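PDB 5US7: minor capsid protein VP1 from Human bocavirus 3, which assembles in 60 copies into the T=1 icosahedral capsid, its longest form also carrying a phospholipase A2-like region at the N-terminus. Local coordinates for residues Arg89-Pro94 / Tyr193-His198; Ser96-Asn101 / Trp186-Tyr191; Val354-Thr359 / Gly367-Asn372; Gln420-Lys425 / Ala437-Pro442. All blocks are in the same frame, centred on the assembly; numbering follows the deposited sequence.

How the contacts relate
Contacts 1 and 2 are neighbours, 17 Å apart between centres, and contact 2 is nested within the chain loop that contact 1 closes. Both tie the region before or on strand 96-98 to the strand 185-190 region. They touch directly: probable hydrogen bonds join Thr93 OG1 to Tyr191 O and Gln190 NE2 to Thr93 O. Contacts 3 and 4 follow later in the chain, both in the long excursion between strands 236-248 and 445-449, with centres 27 Å apart. Contact 4 comes within about 6 Å of contact 2 at the nearest atoms, whereas contact 3 stays about 11 Å from it. All four touch a neighbouring subunit.

Contact 1 (Arg89-Pro94 / Tyr193-His198); sequences RCVSTP and YIPTIH
Tyr193 sets CG between its backbone N and carbonyl carbon (chi1 57°), and Val91 sets CG2 in the same way, bringing methyl and ring together. The pair joins two connections of the parvovirus jelly roll: the loop after strand 54-65 and the loop after strand 185-190. Val91 CG2 sits over the centre of the Tyr193 ring as a CH-pi contact, 3.3 Å from the centroid and 5° off the ring normal. The other methyl, CG1, touches Pro195 CD at 3.9 Å, so the two branches of one valine serve two partners. Arg89 passes Pro195 at a slant, its CG 3.9 Å from Pro195 CG. Beyond that point a bend at chi3 (64°) turns the guanidinium, which has Thr196 CG2 over one face, 4.0 Å from Arg89 NE. Farther back on the same side chain, Arg89 CB comes in the plane of the His198 ring, 3.8 Å from His198 CD2. Ile507 of a neighbouring subunit packs on both Arg89 and His198, while Pro262 of another covers Cys90 and Ile194. The far end of the tyrosine is fixed within the chain, Tyr193 OH bonding to Phe220 N.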
# COMPACT_ATOMS: atom_id res chain seq x y z
N ARG A 89 -56.03 -98.49 -30.93
CA ARG A 89 -56.98 -97.64 -31.64
C ARG A 89 -56.30 -96.44 -32.29
O ARG A 89 -56.71 -96.00 -33.37
CB ARG A 89 -58.10 -97.21 -30.70
CG ARG A 89 -57.70 -96.24 -29.63
CD ARG A 89 -58.93 -95.80 -28.88
NE ARG A 89 -59.54 -96.93 -28.19
CZ ARG A 89 -60.79 -96.96 -27.75
NH1 ARG A 89 -61.57 -95.90 -27.92
NH2 ARG A 89 -61.26 -98.03 -27.13
N CYS A 90 -55.29 -95.89 -31.64
CA CYS A 90 -54.54 -94.72 -32.10
C CYS A 90 -55.48 -93.54 -32.33
O CYS A 90 -56.55 -93.46 -31.71
CB CYS A 90 -53.74 -95.13 -33.32
SG CYS A 90 -52.72 -93.85 -34.05
N VAL A 91 -55.14 -92.68 -33.30
CA VAL A 91 -55.80 -91.43 -33.67
C VAL A 91 -55.03 -90.95 -34.89
O VAL A 91 -53.91 -91.39 -35.14
CB VAL A 91 -55.74 -90.30 -32.61
CG1 VAL A 91 -56.49 -90.60 -31.33
CG2 VAL A 91 -54.33 -89.93 -32.33
N SER A 92 -55.60 -90.03 -35.64
CA SER A 92 -54.90 -89.46 -36.77
C SER A 92 -54.96 -87.95 -36.67
O SER A 92 -55.88 -87.38 -36.09
CB SER A 92 -55.47 -89.91 -38.09
OG SER A 92 -55.23 -91.28 -38.29
N THR A 93 -53.95 -87.30 -37.22
CA THR A 93 -53.98 -85.86 -37.24
C THR A 93 -53.69 -85.37 -38.64
O THR A 93 -53.05 -86.07 -39.43
CB THR A 93 -52.95 -85.27 -36.27
OG1 THR A 93 -51.65 -85.70 -36.65
CG2 THR A 93 -53.22 -85.75 -34.87
N PRO A 94 -54.16 -84.18 -38.99
CA PRO A 94 -53.70 -83.55 -40.23
C PRO A 94 -52.22 -83.25 -40.23
O PRO A 94 -51.67 -82.96 -41.29
CB PRO A 94 -54.53 -82.26 -40.29
CG PRO A 94 -54.87 -81.99 -38.89
CD PRO A 94 -55.10 -83.32 -38.27
N TYR A 193 -51.08 -90.79 -32.35
CA TYR A 193 -50.69 -91.24 -31.02
C TYR A 193 -51.73 -92.22 -30.52
O TYR A 193 -52.83 -92.31 -31.05
CB TYR A 193 -50.53 -90.06 -30.06
CG TYR A 193 -51.75 -89.19 -29.93
CD1 TYR A 193 -52.75 -89.49 -29.03
CD2 TYR A 193 -51.88 -88.05 -30.69
CE1 TYR A 193 -53.85 -88.69 -28.91
CE2 TYR A 193 -52.98 -87.25 -30.57
CZ TYR A 193 -53.97 -87.58 -29.68
OH TYR A 193 -55.07 -86.78 -29.56
N ILE A 194 -51.35 -92.97 -29.50
CA ILE A 194 -52.23 -93.96 -28.88
C ILE A 194 -52.87 -93.30 -27.67
O ILE A 194 -52.16 -93.03 -26.68
CB ILE A 194 -51.47 -95.23 -28.50
CG1 ILE A 194 -50.93 -95.90 -29.75
CG2 ILE A 194 -52.39 -96.17 -27.80
CD1 ILE A 194 -49.97 -97.00 -29.47
N PRO A 195 -54.17 -93.01 -27.69
CA PRO A 195 -54.78 -92.39 -26.51
C PRO A 195 -54.92 -93.35 -25.34
O PRO A 195 -54.88 -92.89 -24.19
CB PRO A 195 -56.15 -91.94 -27.04
CG PRO A 195 -56.44 -92.89 -28.12
CD PRO A 195 -55.14 -93.23 -28.76
N THR A 196 -55.07 -94.64 -25.59
CA THR A 196 -55.22 -95.63 -24.52
C THR A 196 -55.09 -97.01 -25.14
O THR A 196 -54.96 -97.16 -26.36
CB THR A 196 -56.56 -95.49 -23.81
OG1 THR A 196 -56.57 -96.31 -22.65
CG2 THR A 196 -57.68 -95.93 -24.74
N ILE A 197 -55.17 -98.03 -24.29
CA ILE A 197 -55.20 -99.41 -24.77
C ILE A 197 -56.60 -99.69 -25.31
O ILE A 197 -57.60 -99.27 -24.74
CB ILE A 197 -54.82 -100.38 -23.64
CG1 ILE A 197 -53.43 -100.07 -23.12
CG2 ILE A 197 -54.80 -101.80 -24.15
CD1 ILE A 197 -53.41 -99.28 -21.87
N HIS A 198 -56.67 -100.40 -26.44
CA HIS A 198 -57.97 -100.70 -27.01
C HIS A 198 -58.70 -101.76 -26.20
O HIS A 198 -59.88 -101.61 -25.89
CB HIS A 198 -57.82 -101.13 -28.46
CG HIS A 198 -59.13 -101.33 -29.16
ND1 HIS A 198 -59.84 -102.50 -29.09
CD2 HIS A 198 -59.86 -100.49 -29.92
CE1 HIS A 198 -60.95 -102.39 -29.80
NE2 HIS A 198 -60.99 -101.17 -30.31

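Contact 2 (Ser96-Asn101 / Trp186-Tyr191); sequences SYFNFN and WYLFQY
Phe98, Phe100 and Trp186 gather into an aromatic cluster where strand 96-98 meets strand 185-190 in the jelly roll of the capsid protein. The indole of Trp186 is swung out opposite its backbone N (chi1 174°), which carries its six-membered ring across to 96-101. There it plays two roles. Its face receives the edge of Phe98 in an offset edge-to-face pair, centroids 5.8 Å apart and planes at 69°. Its own edge is turned to the face of Phe100, again with 5.8 Å between the centroids of Trp186 and Phe100 and planes at 78°. Leu188 fills the angle between the first two rings: CD1 lies over the face of Phe98, 4.1 Å from its centroid, and CD2 lies over the centre of the Trp186 ring while also reaching Phe98 CD1 at 3.6 Å. Phe63 also meets Phe98 edge-to-face, and Val472 of strand 466-482 packs on both Phe98 and Trp186.

The backbones are joined less firmly. Ser96 and Gln190 form a non-hydrogen-bonded antiparallel pair with diverging side chains, and the bond from Tyr97 N to Phe189 O is weak at 3.4 Å. With CG between its backbone N and carbonyl carbon, Tyr97 lays its ring beside 186-191, where CD2 packs on Tyr191 CB at 3.8 Å. The same ring presents its edge to a carbonyl lying in its plane, Tyr97 CE2 being 3.4 Å from Gln190 O.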
# COMPACT_ATOMS: atom_id res chain seq x y z
N SER A 96 -48.06 -83.38 -39.84
CA SER A 96 -46.88 -84.15 -40.16
C SER A 96 -45.74 -83.63 -39.30
O SER A 96 -45.84 -82.54 -38.72
CB SER A 96 -46.51 -84.04 -41.63
OG SER A 96 -47.53 -84.55 -42.46
N TYR A 97 -44.67 -84.40 -39.19
CA TYR A 97 -43.60 -84.01 -38.28
C TYR A 97 -42.25 -84.38 -38.86
O TYR A 97 -42.13 -85.27 -39.70
CB TYR A 97 -43.80 -84.64 -36.90
CG TYR A 97 -43.73 -86.13 -36.90
CD1 TYR A 97 -42.56 -86.78 -36.60
CD2 TYR A 97 -44.83 -86.89 -37.22
CE1 TYR A 97 -42.48 -88.13 -36.60
CE2 TYR A 97 -44.76 -88.25 -37.23
CZ TYR A 97 -43.58 -88.87 -36.92
OH TYR A 97 -43.51 -90.23 -36.92
N PHE A 98 -41.23 -83.67 -38.39
CA PHE A 98 -39.84 -83.92 -38.75
C PHE A 98 -39.21 -84.81 -37.69
O PHE A 98 -39.31 -84.51 -36.50
CB PHE A 98 -39.06 -82.62 -38.84
CG PHE A 98 -39.60 -81.65 -39.83
CD1 PHE A 98 -39.27 -81.73 -41.17
CD2 PHE A 98 -40.41 -80.62 -39.42
CE1 PHE A 98 -39.76 -80.83 -42.06
CE2 PHE A 98 -40.90 -79.71 -40.32
CZ PHE A 98 -40.57 -79.81 -41.64
N ASN A 99 -38.54 -85.87 -38.12
CA ASN A 99 -37.85 -86.78 -37.21
C ASN A 99 -36.37 -86.77 -37.55
O ASN A 99 -35.96 -87.31 -38.57
CB ASN A 99 -38.43 -88.18 -37.31
CG ASN A 99 -37.90 -89.10 -36.24
OD1 ASN A 99 -37.53 -88.65 -35.16
ND2 ASN A 99 -37.88 -90.39 -36.52
N PHE A 100 -35.57 -86.17 -36.68
CA PHE A 100 -34.13 -86.04 -36.88
C PHE A 100 -33.33 -87.12 -36.18
O PHE A 100 -32.11 -87.03 -36.15
CB PHE A 100 -33.65 -84.67 -36.42
CG PHE A 100 -34.21 -83.55 -37.20
CD1 PHE A 100 -33.69 -83.23 -38.43
CD2 PHE A 100 -35.25 -82.80 -36.71
CE1 PHE A 100 -34.20 -82.20 -39.16
CE2 PHE A 100 -35.76 -81.76 -37.43
CZ PHE A 100 -35.24 -81.46 -38.66
N ASN A 101 -33.98 -88.12 -35.61
CA ASN A 101 -33.32 -89.00 -34.66
C ASN A 101 -32.74 -90.19 -35.41
O ASN A 101 -33.43 -91.16 -35.69
CB ASN A 101 -34.32 -89.44 -33.61
CG ASN A 101 -33.70 -90.19 -32.48
OD1 ASN A 101 -32.55 -89.97 -32.15
ND2 ASN A 101 -34.46 -91.08 -31.88
N TRP A 186 -37.47 -85.62 -48.86
CA TRP A 186 -37.89 -86.22 -47.60
C TRP A 186 -39.39 -86.07 -47.42
O TRP A 186 -39.89 -84.96 -47.21
CB TRP A 186 -37.09 -85.65 -46.44
CG TRP A 186 -37.54 -86.10 -45.13
CD1 TRP A 186 -38.13 -87.28 -44.84
CD2 TRP A 186 -37.12 -85.57 -43.88
NE1 TRP A 186 -38.30 -87.41 -43.50
CE2 TRP A 186 -37.65 -86.39 -42.88
CE3 TRP A 186 -36.39 -84.44 -43.50
CZ2 TRP A 186 -37.49 -86.12 -41.53
CZ3 TRP A 186 -36.24 -84.17 -42.16
CH2 TRP A 186 -36.78 -85.01 -41.20
N TYR A 187 -40.08 -87.19 -47.46
CA TYR A 187 -41.52 -87.26 -47.33
C TYR A 187 -41.87 -87.40 -45.86
O TYR A 187 -41.56 -88.42 -45.24
CB TYR A 187 -42.04 -88.44 -48.13
CG TYR A 187 -41.73 -88.35 -49.60
CD1 TYR A 187 -42.04 -87.21 -50.31
CD2 TYR A 187 -41.08 -89.37 -50.25
CE1 TYR A 187 -41.76 -87.12 -51.65
CE2 TYR A 187 -40.78 -89.28 -51.60
CZ TYR A 187 -41.13 -88.15 -52.29
OH TYR A 187 -40.84 -88.05 -53.63
N LEU A 188 -42.50 -86.39 -45.30
CA LEU A 188 -42.84 -86.43 -43.90
C LEU A 188 -43.98 -87.42 -43.69
O LEU A 188 -44.70 -87.78 -44.62
CB LEU A 188 -43.21 -85.05 -43.41
CG LEU A 188 -42.15 -84.00 -43.72
CD1 LEU A 188 -42.65 -82.67 -43.23
CD2 LEU A 188 -40.80 -84.31 -43.15
N PHE A 189 -44.13 -87.87 -42.45
CA PHE A 189 -45.12 -88.86 -42.09
C PHE A 189 -46.17 -88.26 -41.18
O PHE A 189 -45.94 -87.27 -40.49
CB PHE A 189 -44.48 -90.08 -41.43
CG PHE A 189 -43.86 -91.02 -42.41
CD1 PHE A 189 -44.51 -92.17 -42.78
CD2 PHE A 189 -42.70 -90.68 -43.05
CE1 PHE A 189 -43.94 -93.02 -43.71
CE2 PHE A 189 -42.13 -91.51 -43.98
CZ PHE A 189 -42.75 -92.68 -44.31
N GLN A 190 -47.34 -88.87 -41.22
CA GLN A 190 -48.47 -88.39 -40.47
C GLN A 190 -48.24 -88.59 -38.99
O GLN A 190 -47.64 -89.58 -38.57
CB GLN A 190 -49.72 -89.12 -40.90
CG GLN A 190 -50.95 -88.59 -40.29
CD GLN A 190 -52.14 -89.33 -40.77
OE1 GLN A 190 -52.03 -90.23 -41.59
NE2 GLN A 190 -53.29 -88.97 -40.26
N TYR A 191 -48.72 -87.65 -38.20
CA TYR A 191 -48.62 -87.72 -36.76
C TYR A 191 -49.86 -88.36 -36.17
O TYR A 191 -50.98 -88.00 -36.52
CB TYR A 191 -48.42 -86.33 -36.18
CG TYR A 191 -48.56 -86.26 -34.69
CD1 TYR A 191 -47.65 -86.87 -33.87
CD2 TYR A 191 -49.57 -85.52 -34.12
CE1 TYR A 191 -47.77 -86.78 -32.51
CE2 TYR A 191 -49.68 -85.42 -32.76
CZ TYR A 191 -48.78 -86.06 -31.96
OH TYR A 191 -48.89 -85.97 -30.61

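Contact 3 (Val354-Thr359 / Gly367-Asn372); sequences VQWYQT and GNIISN
Ile369 lies over one face of the Trp356 indole, its CB 3.9 Å from the centroid of the six-membered ring and 24° off the normal. CG2 carries the contact toward the rim, 3.5 Å from Trp356 CZ2, while CG1 rests over the pyrrole side near NE1. CD1 continues past the indole to Gln358 CB at 3.9 Å, so one isoleucine is wedged between two side chains of 354-359. Trp356 and Ile369 are also joined through their backbones: Ile369 N donates to Trp356 O at 2.8 Å, and Asn368 CA makes a CA-H...O contact of 3.2 Å with Trp356 O. The two loop segments are irregular and roughly antiparallel (148° apart), inside the long GH loop of the parvovirus jelly roll. A first torsion of 65°, with CG between backbone N and carbonyl carbon, lays the Trp356 indole against Ile369. Beside it, Gln355 extends alongside Ile370, its CG 3.6 Å from Ile370 CA. In the next shell, Trp173 meets the Trp356 ring, and Trp525 packs on Ile369 and Ser371. Tyr357 OH bonds to Asn364 O, in the connection between the segments. Arg267 of a neighbouring subunit packs on Trp356, and Ala269 of that subunit on Gln355.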
# COMPACT_ATOMS: atom_id res chain seq x y z
N VAL A 354 -30.47 -107.41 -31.57
CA VAL A 354 -31.09 -106.30 -32.30
C VAL A 354 -30.88 -106.51 -33.79
O VAL A 354 -29.77 -106.83 -34.22
CB VAL A 354 -30.52 -104.96 -31.83
CG1 VAL A 354 -31.07 -103.83 -32.67
CG2 VAL A 354 -30.84 -104.72 -30.38
N GLN A 355 -31.94 -106.35 -34.57
CA GLN A 355 -31.91 -106.68 -35.99
C GLN A 355 -32.80 -105.71 -36.74
O GLN A 355 -33.92 -105.46 -36.30
CB GLN A 355 -32.38 -108.12 -36.17
CG GLN A 355 -32.22 -108.69 -37.54
CD GLN A 355 -32.58 -110.15 -37.55
OE1 GLN A 355 -32.89 -110.72 -36.51
NE2 GLN A 355 -32.54 -110.76 -38.72
N TRP A 356 -32.33 -105.18 -37.86
CA TRP A 356 -33.13 -104.23 -38.62
C TRP A 356 -32.87 -104.42 -40.10
O TRP A 356 -31.90 -105.07 -40.50
CB TRP A 356 -32.84 -102.79 -38.19
CG TRP A 356 -31.46 -102.35 -38.48
CD1 TRP A 356 -31.04 -101.66 -39.57
CD2 TRP A 356 -30.30 -102.58 -37.68
NE1 TRP A 356 -29.70 -101.43 -39.49
CE2 TRP A 356 -29.22 -101.98 -38.34
CE3 TRP A 356 -30.08 -103.22 -36.46
CZ2 TRP A 356 -27.93 -102.02 -37.83
CZ3 TRP A 356 -28.81 -103.25 -35.96
CH2 TRP A 356 -27.75 -102.66 -36.64
N TYR A 357 -33.75 -103.86 -40.93
CA TYR A 357 -33.69 -104.11 -42.36
C TYR A 357 -32.94 -103.09 -43.19
O TYR A 357 -32.74 -103.34 -44.39
CB TYR A 357 -35.09 -104.27 -42.94
CG TYR A 357 -35.66 -105.61 -42.65
CD1 TYR A 357 -35.26 -106.70 -43.38
CD2 TYR A 357 -36.59 -105.79 -41.65
CE1 TYR A 357 -35.75 -107.94 -43.13
CE2 TYR A 357 -37.09 -107.03 -41.40
CZ TYR A 357 -36.67 -108.10 -42.14
OH TYR A 357 -37.17 -109.35 -41.90
N GLN A 358 -32.55 -101.95 -42.64
CA GLN A 358 -31.65 -101.05 -43.35
C GLN A 358 -32.28 -100.42 -44.59
O GLN A 358 -31.79 -99.41 -45.10
CB GLN A 358 -30.37 -101.81 -43.74
CG GLN A 358 -29.30 -100.99 -44.42
CD GLN A 358 -28.75 -99.93 -43.51
OE1 GLN A 358 -29.11 -98.77 -43.61
NE2 GLN A 358 -27.87 -100.33 -42.61
N THR A 359 -33.40 -100.98 -45.06
CA THR A 359 -34.09 -100.49 -46.24
C THR A 359 -35.59 -100.57 -46.00
O THR A 359 -36.07 -101.53 -45.38
CB THR A 359 -33.75 -101.29 -47.50
OG1 THR A 359 -34.03 -102.68 -47.27
CG2 THR A 359 -32.29 -101.12 -47.87
N GLY A 367 -32.50 -107.06 -46.99
CA GLY A 367 -31.27 -107.17 -46.25
C GLY A 367 -31.59 -106.90 -44.80
O GLY A 367 -32.41 -106.04 -44.50
N ASN A 368 -30.93 -107.61 -43.89
CA ASN A 368 -31.16 -107.45 -42.47
C ASN A 368 -29.81 -107.50 -41.76
O ASN A 368 -29.03 -108.42 -41.98
CB ASN A 368 -32.11 -108.52 -41.94
CG ASN A 368 -31.66 -109.91 -42.28
OD1 ASN A 368 -30.80 -110.11 -43.13
ND2 ASN A 368 -32.25 -110.90 -41.63
N ILE A 369 -29.54 -106.49 -40.94
CA ILE A 369 -28.18 -106.29 -40.47
C ILE A 369 -27.83 -107.19 -39.29
O ILE A 369 -26.67 -107.55 -39.11
CB ILE A 369 -27.97 -104.81 -40.14
CG1 ILE A 369 -28.36 -103.97 -41.34
CG2 ILE A 369 -26.53 -104.53 -39.86
CD1 ILE A 369 -27.57 -104.29 -42.57
N ILE A 370 -28.82 -107.58 -38.50
CA ILE A 370 -28.61 -108.38 -37.29
C ILE A 370 -27.67 -107.59 -36.38
O ILE A 370 -27.83 -106.38 -36.24
CB ILE A 370 -28.07 -109.79 -37.62
CG1 ILE A 370 -28.97 -110.45 -38.65
CG2 ILE A 370 -28.15 -110.70 -36.42
CD1 ILE A 370 -28.44 -111.76 -39.16
N SER A 371 -26.68 -108.25 -35.80
CA SER A 371 -25.77 -107.61 -34.85
C SER A 371 -24.73 -108.64 -34.43
O SER A 371 -24.94 -109.85 -34.56
CB SER A 371 -26.49 -107.06 -33.63
OG SER A 371 -25.57 -106.48 -32.73
N ASN A 372 -23.62 -108.14 -33.91
CA ASN A 372 -22.48 -108.96 -33.56
C ASN A 372 -21.91 -108.47 -32.25
O ASN A 372 -22.18 -107.35 -31.82
CB ASN A 372 -21.39 -108.90 -34.65
CG ASN A 372 -21.79 -109.65 -35.90
OD1 ASN A 372 -22.63 -110.54 -35.86
ND2 ASN A 372 -21.16 -109.31 -37.01

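Contact 4 (Gln420-Lys425 / Ala437-Pro442); sequences QPRSDK and AMDHPP
Gln420 and Met438 supply the clear hydrogen bond of this contact: Gln420 N donates to Met438 O at 3.1 Å, nearly straight at 172°. It follows directly on the short parallel pairing of strands 417-419 and 436-438, just as 420-425 leaves strand 417-419. Apolar packing is slight, Gln420 CB facing Ala437 CB at 4.2 Å.

The polar ends meet farther out, on the surface. Arg422 is extended from CG to NE, which lets its guanidinium reach across to His440. There His440 NE2 lies in the guanidinium plane at its edge, 3.1 Å from Arg422 NH2, with the imidazole turned 64° against that plane. Asp439 adds a more distant attraction: its OD1 stands 4.1 Å from Arg422 NE, well out of the guanidinium plane, so charge alone links the two, short of a salt bridge. Arg422 NH1 has a weak hydrogen bond to Val538 O of a neighbouring subunit; Lys419 brings a like charge close to it, which Asp439 may partly offset.

The contact belongs to the GH loop of the jelly roll. The Met438 side chain packs on Phe242 and Cys244 of strand 236-248. At the other end, Lys425 pairs antiparallel with a strand of the same neighbouring subunit, carrying the sheet across the interface.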
# COMPACT_ATOMS: atom_id res chain seq x y z
N GLN A 420 -37.22 -90.38 -22.13
CA GLN A 420 -37.46 -91.04 -20.86
C GLN A 420 -38.83 -90.62 -20.33
O GLN A 420 -39.04 -89.43 -20.09
CB GLN A 420 -36.39 -90.68 -19.86
CG GLN A 420 -36.51 -91.43 -18.58
CD GLN A 420 -35.40 -91.09 -17.64
OE1 GLN A 420 -34.49 -90.34 -18.00
NE2 GLN A 420 -35.46 -91.62 -16.43
N PRO A 421 -39.76 -91.55 -20.13
CA PRO A 421 -41.09 -91.15 -19.69
C PRO A 421 -41.08 -90.64 -18.26
O PRO A 421 -40.36 -91.15 -17.40
CB PRO A 421 -41.90 -92.45 -19.81
CG PRO A 421 -40.91 -93.51 -19.71
CD PRO A 421 -39.65 -93.00 -20.32
N ARG A 422 -41.88 -89.61 -18.02
CA ARG A 422 -41.94 -89.00 -16.70
C ARG A 422 -42.63 -89.94 -15.73
O ARG A 422 -43.72 -90.45 -16.00
CB ARG A 422 -42.69 -87.67 -16.77
CG ARG A 422 -42.01 -86.64 -17.63
CD ARG A 422 -42.78 -85.33 -17.63
NE ARG A 422 -42.15 -84.34 -18.49
CZ ARG A 422 -42.37 -84.24 -19.79
NH1 ARG A 422 -43.22 -85.07 -20.38
NH2 ARG A 422 -41.75 -83.31 -20.51
N SER A 423 -41.99 -90.18 -14.59
CA SER A 423 -42.55 -91.07 -13.60
C SER A 423 -41.93 -90.75 -12.25
O SER A 423 -40.89 -90.10 -12.17
CB SER A 423 -42.30 -92.53 -13.95
OG SER A 423 -40.91 -92.81 -13.93
N ASP A 424 -42.59 -91.24 -11.20
CA ASP A 424 -42.09 -91.01 -9.85
C ASP A 424 -40.72 -91.65 -9.67
O ASP A 424 -39.75 -90.97 -9.33
CB ASP A 424 -43.08 -91.56 -8.83
CG ASP A 424 -44.41 -90.87 -8.89
OD1 ASP A 424 -44.50 -89.82 -9.56
OD2 ASP A 424 -45.37 -91.35 -8.26
N LYS A 425 -40.63 -92.95 -9.91
CA LYS A 425 -39.44 -93.71 -9.62
C LYS A 425 -38.94 -94.43 -10.86
O LYS A 425 -39.72 -94.79 -11.75
CB LYS A 425 -39.70 -94.73 -8.52
CG LYS A 425 -40.09 -94.11 -7.20
CD LYS A 425 -38.96 -93.25 -6.67
CE LYS A 425 -39.31 -92.67 -5.32
NZ LYS A 425 -38.20 -91.84 -4.78
N ALA A 437 -31.42 -91.86 -23.50
CA ALA A 437 -32.65 -91.39 -22.90
C ALA A 437 -32.39 -90.06 -22.23
O ALA A 437 -31.40 -89.90 -21.52
CB ALA A 437 -33.19 -92.40 -21.90
N MET A 438 -33.26 -89.09 -22.48
CA MET A 438 -33.17 -87.81 -21.82
C MET A 438 -34.57 -87.33 -21.48
O MET A 438 -35.55 -87.75 -22.08
CB MET A 438 -32.42 -86.78 -22.67
CG MET A 438 -33.08 -86.46 -23.97
SD MET A 438 -32.00 -85.43 -24.96
CE MET A 438 -30.95 -86.67 -25.68
N ASP A 439 -34.63 -86.46 -20.47
CA ASP A 439 -35.92 -85.97 -20.00
C ASP A 439 -36.64 -85.23 -21.12
O ASP A 439 -37.77 -85.57 -21.48
CB ASP A 439 -35.71 -85.06 -18.80
CG ASP A 439 -37.01 -84.63 -18.16
OD1 ASP A 439 -38.08 -85.12 -18.58
OD2 ASP A 439 -36.97 -83.79 -17.24
N HIS A 440 -36.00 -84.21 -21.69
CA HIS A 440 -36.56 -83.51 -22.84
C HIS A 440 -35.67 -83.71 -24.05
O HIS A 440 -34.60 -83.09 -24.15
CB HIS A 440 -36.71 -82.02 -22.54
CG HIS A 440 -37.71 -81.74 -21.47
ND1 HIS A 440 -37.40 -81.78 -20.13
CD2 HIS A 440 -39.03 -81.42 -21.54
CE1 HIS A 440 -38.48 -81.49 -19.42
NE2 HIS A 440 -39.48 -81.27 -20.25
N PRO A 441 -36.06 -84.55 -25.00
CA PRO A 441 -35.35 -84.62 -26.26
C PRO A 441 -35.59 -83.34 -27.05
O PRO A 441 -36.30 -82.44 -26.58
CB PRO A 441 -35.99 -85.83 -26.95
CG PRO A 441 -36.53 -86.63 -25.86
CD PRO A 441 -37.03 -85.65 -24.86
N PRO A 442 -35.00 -83.21 -28.23
CA PRO A 442 -35.42 -82.12 -29.11
C PRO A 442 -36.90 -82.22 -29.38
O PRO A 442 -37.42 -83.27 -29.76
CB PRO A 442 -34.59 -82.35 -30.37
CG PRO A 442 -33.39 -83.02 -29.88
CD PRO A 442 -33.81 -83.90 -28.75